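Local atomic coordinates of bradyzoite pseudokinase 1 (Toxoplasma gondii, PDB entry 6M7Z), a protein that is a pseudokinase probably related to divergent kinases that lack the glycine-rich loop, one of which regulates membrane ultrastructure of the Toxoplasma parasitophorous vacuole. Residues I27-N32 and L121-H126. Numbering follows the deposited sequence.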
loop_
_atom_site.group_PDB
_atom_site.type_symbol
_atom_site.label_atom_id
_atom_site.label_comp_id
_atom_site.label_asym_id
_atom_site.label_seq_id
_atom_site.Cartn_x
_atom_site.Cartn_y
_atom_site.Cartn_z
ATOM N N ILE A 27 10.868 19.223 8.921
ATOM C CA ILE A 27 10.352 18.719 10.157
ATOM C C ILE A 27 11.450 18.960 11.198
ATOM O O ILE A 27 12.648 18.930 10.850
ATOM C CB ILE A 27 9.975 17.231 10.021
ATOM C CG1 ILE A 27 9.368 16.662 11.305
ATOM C CG2 ILE A 27 11.163 16.390 9.576
ATOM C CD1 ILE A 27 8.787 15.253 11.107
ATOM N N ASP A 28 11.037 19.211 12.446
ATOM C CA ASP A 28 11.957 19.483 13.545
ATOM C C ASP A 28 12.265 18.164 14.255
ATOM O O ASP A 28 11.386 17.609 14.946
ATOM C CB ASP A 28 11.389 20.532 14.507
ATOM C CG ASP A 28 12.387 21.082 15.516
ATOM O OD1 ASP A 28 13.531 20.553 15.593
ATOM O OD2 ASP A 28 12.010 22.038 16.220
ATOM N N GLU A 29 13.512 17.694 14.065
ATOM C CA GLU A 29 13.957 16.347 14.446
ATOM C C GLU A 29 14.347 16.295 15.930
ATOM O O GLU A 29 14.344 15.193 16.522
ATOM C CB GLU A 29 15.091 15.891 13.530
ATOM C CG GLU A 29 14.606 15.568 12.128
ATOM C CD GLU A 29 15.704 15.225 11.127
ATOM O OE1 GLU A 29 16.656 16.029 10.967
ATOM O OE2 GLU A 29 15.613 14.159 10.507
ATOM N N SER A 30 14.660 17.458 16.524
ATOM C CA SER A 30 14.979 17.551 17.972
ATOM C C SER A 30 13.714 17.427 18.837
ATOM O O SER A 30 13.808 17.182 20.024
ATOM C CB SER A 30 15.729 18.819 18.295
ATOM O OG SER A 30 15.049 19.946 17.769
ATOM N N ARG A 31 12.533 17.590 18.228
ATOM C CA ARG A 31 11.246 17.653 18.944
ATOM C C ARG A 31 10.439 16.362 18.675
ATOM O O ARG A 31 9.185 16.344 18.559
ATOM C CB ARG A 31 10.437 18.862 18.450
ATOM C CG ARG A 31 11.053 20.226 18.721
ATOM C CD ARG A 31 11.159 20.608 20.193
ATOM N NE ARG A 31 12.098 21.713 20.339
ATOM C CZ ARG A 31 13.028 21.814 21.287
ATOM N NH1 ARG A 31 13.023 20.989 22.323
ATOM N NH2 ARG A 31 13.977 22.727 21.181
ATOM N N ASN A 32 11.123 15.235 18.487
ATOM C CA ASN A 32 10.617 14.099 17.675
ATOM C C ASN A 32 11.352 12.841 18.141
ATOM O O ASN A 32 12.584 12.742 18.055
ATOM C CB ASN A 32 10.813 14.483 16.202
ATOM C CG ASN A 32 10.647 13.363 15.207
ATOM O OD1 ASN A 32 9.597 12.736 15.153
ATOM N ND2 ASN A 32 11.672 13.144 14.397
ATOM N N LEU A 121 17.240 12.564 6.503
ATOM C CA LEU A 121 16.158 11.626 6.249
ATOM C C LEU A 121 15.015 12.322 5.515
ATOM O O LEU A 121 14.769 13.485 5.753
ATOM C CB LEU A 121 15.634 11.087 7.585
ATOM C CG LEU A 121 16.648 10.351 8.458
ATOM C CD1 LEU A 121 16.060 10.054 9.822
ATOM C CD2 LEU A 121 17.131 9.066 7.782
ATOM N N THR A 122 14.294 11.579 4.665
ATOM C CA THR A 122 12.944 11.971 4.253
ATOM C C THR A 122 11.921 11.135 5.032
ATOM O O THR A 122 12.240 10.004 5.452
ATOM C CB THR A 122 12.742 11.794 2.746
ATOM O OG1 THR A 122 12.887 10.401 2.414
ATOM C CG2 THR A 122 13.714 12.623 1.933
ATOM N N TYR A 123 10.716 11.693 5.218
ATOM C CA TYR A 123 9.659 11.091 6.003
ATOM C C TYR A 123 8.343 11.088 5.204
ATOM O O TYR A 123 8.022 12.062 4.528
ATOM C CB TYR A 123 9.391 11.866 7.292
ATOM C CG TYR A 123 10.538 12.013 8.252
ATOM C CD1 TYR A 123 11.585 12.883 7.994
ATOM C CD2 TYR A 123 10.536 11.354 9.458
ATOM C CE1 TYR A 123 12.630 13.046 8.884
ATOM C CE2 TYR A 123 11.576 11.499 10.366
ATOM C CZ TYR A 123 12.615 12.366 10.088
ATOM O OH TYR A 123 13.642 12.518 10.976
ATOM N N ILE A 124 7.592 9.988 5.286
ATOM C CA ILE A 124 6.215 9.923 4.880
ATOM C C ILE A 124 5.418 9.374 6.062
ATOM O O ILE A 124 5.733 8.308 6.570
ATOM C CB ILE A 124 5.992 9.022 3.647
ATOM C CG1 ILE A 124 6.807 9.474 2.445
ATOM C CG2 ILE A 124 4.498 8.932 3.305
ATOM C CD1 ILE A 124 6.549 8.635 1.212
ATOM N N PHE A 125 4.376 10.094 6.464
ATOM C CA PHE A 125 3.516 9.649 7.528
ATOM C C PHE A 125 2.288 8.961 6.908
ATOM O O PHE A 125 1.777 9.365 5.860
ATOM C CB PHE A 125 3.204 10.821 8.456
ATOM C CG PHE A 125 4.389 11.272 9.280
ATOM C CD1 PHE A 125 5.298 12.191 8.782
ATOM C CD2 PHE A 125 4.621 10.740 10.542
ATOM C CE1 PHE A 125 6.410 12.567 9.524
ATOM C CE2 PHE A 125 5.736 11.113 11.278
ATOM C CZ PHE A 125 6.629 12.037 10.774
ATOM N N HIS A 126 1.858 7.876 7.554
ATOM C CA HIS A 126 0.681 7.112 7.188
ATOM C C HIS A 126 -0.173 6.900 8.427
ATOM O O HIS A 126 0.339 6.918 9.538
ATOM C CB HIS A 126 1.057 5.738 6.615
ATOM C CG HIS A 126 1.812 5.794 5.339
ATOM N ND1 HIS A 126 1.266 6.304 4.191
ATOM C CD2 HIS A 126 3.060 5.385 5.031
ATOM C CE1 HIS A 126 2.160 6.224 3.217
ATOM N NE2 HIS A 126 3.279 5.679 3.715
#
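Tyr-123, Ile-27 and Glu-29 carry this contact, in which the loop between helices 14-23 and 33-39 lies against one side of strand 121-127, an inner strand of the antiparallel sheet that probably corresponds to the N-terminal lobe of the kinase fold. Tyr-123 gives up the most surface. Backbone hydrogen bonding with Tyr-116 ties it into the sheet, and its CG stands anti to its own carbonyl carbon (chi1 -59°), from where the ring extends to the loop. Ile-27 packs on the ring of Tyr-123, the side chains crossing at about a right angle; its methyl CG2 lies 3.7 Å from Tyr-123 CE1. The other branch serves a second aromatic residue: with CG1 anti to the backbone N (chi1 -178°), CD1 runs on to the edge of the Phe-125 ring and comes within 3.9 Å of Phe-125 CZ. One isoleucine thus bridges two rings, two residues apart on the same side of the strand. Ile-34 of helix 33-39 also packs on Phe-125, while Leu-35 and Leu-38 cover Leu-121, so the loop and the helix that follows it share this side of the sheet. Glu-29 supplies the polar part. Its carboxylate is divided between two partners, OE1 accepting the backbone N-H of Ala-119, just before the strand, and OE2 accepting the hydroxyl of Tyr-123; together they fix the rotation of the group. Asn-32 closes in more loosely, with ND2 4.0 Å from Tyr-123 OH. The carboxylate of Glu-29 is turned 73° from the plane of the Tyr-123 ring, and its OE2 receives the phenol OH through the anti lone pair, at 2.6 Å.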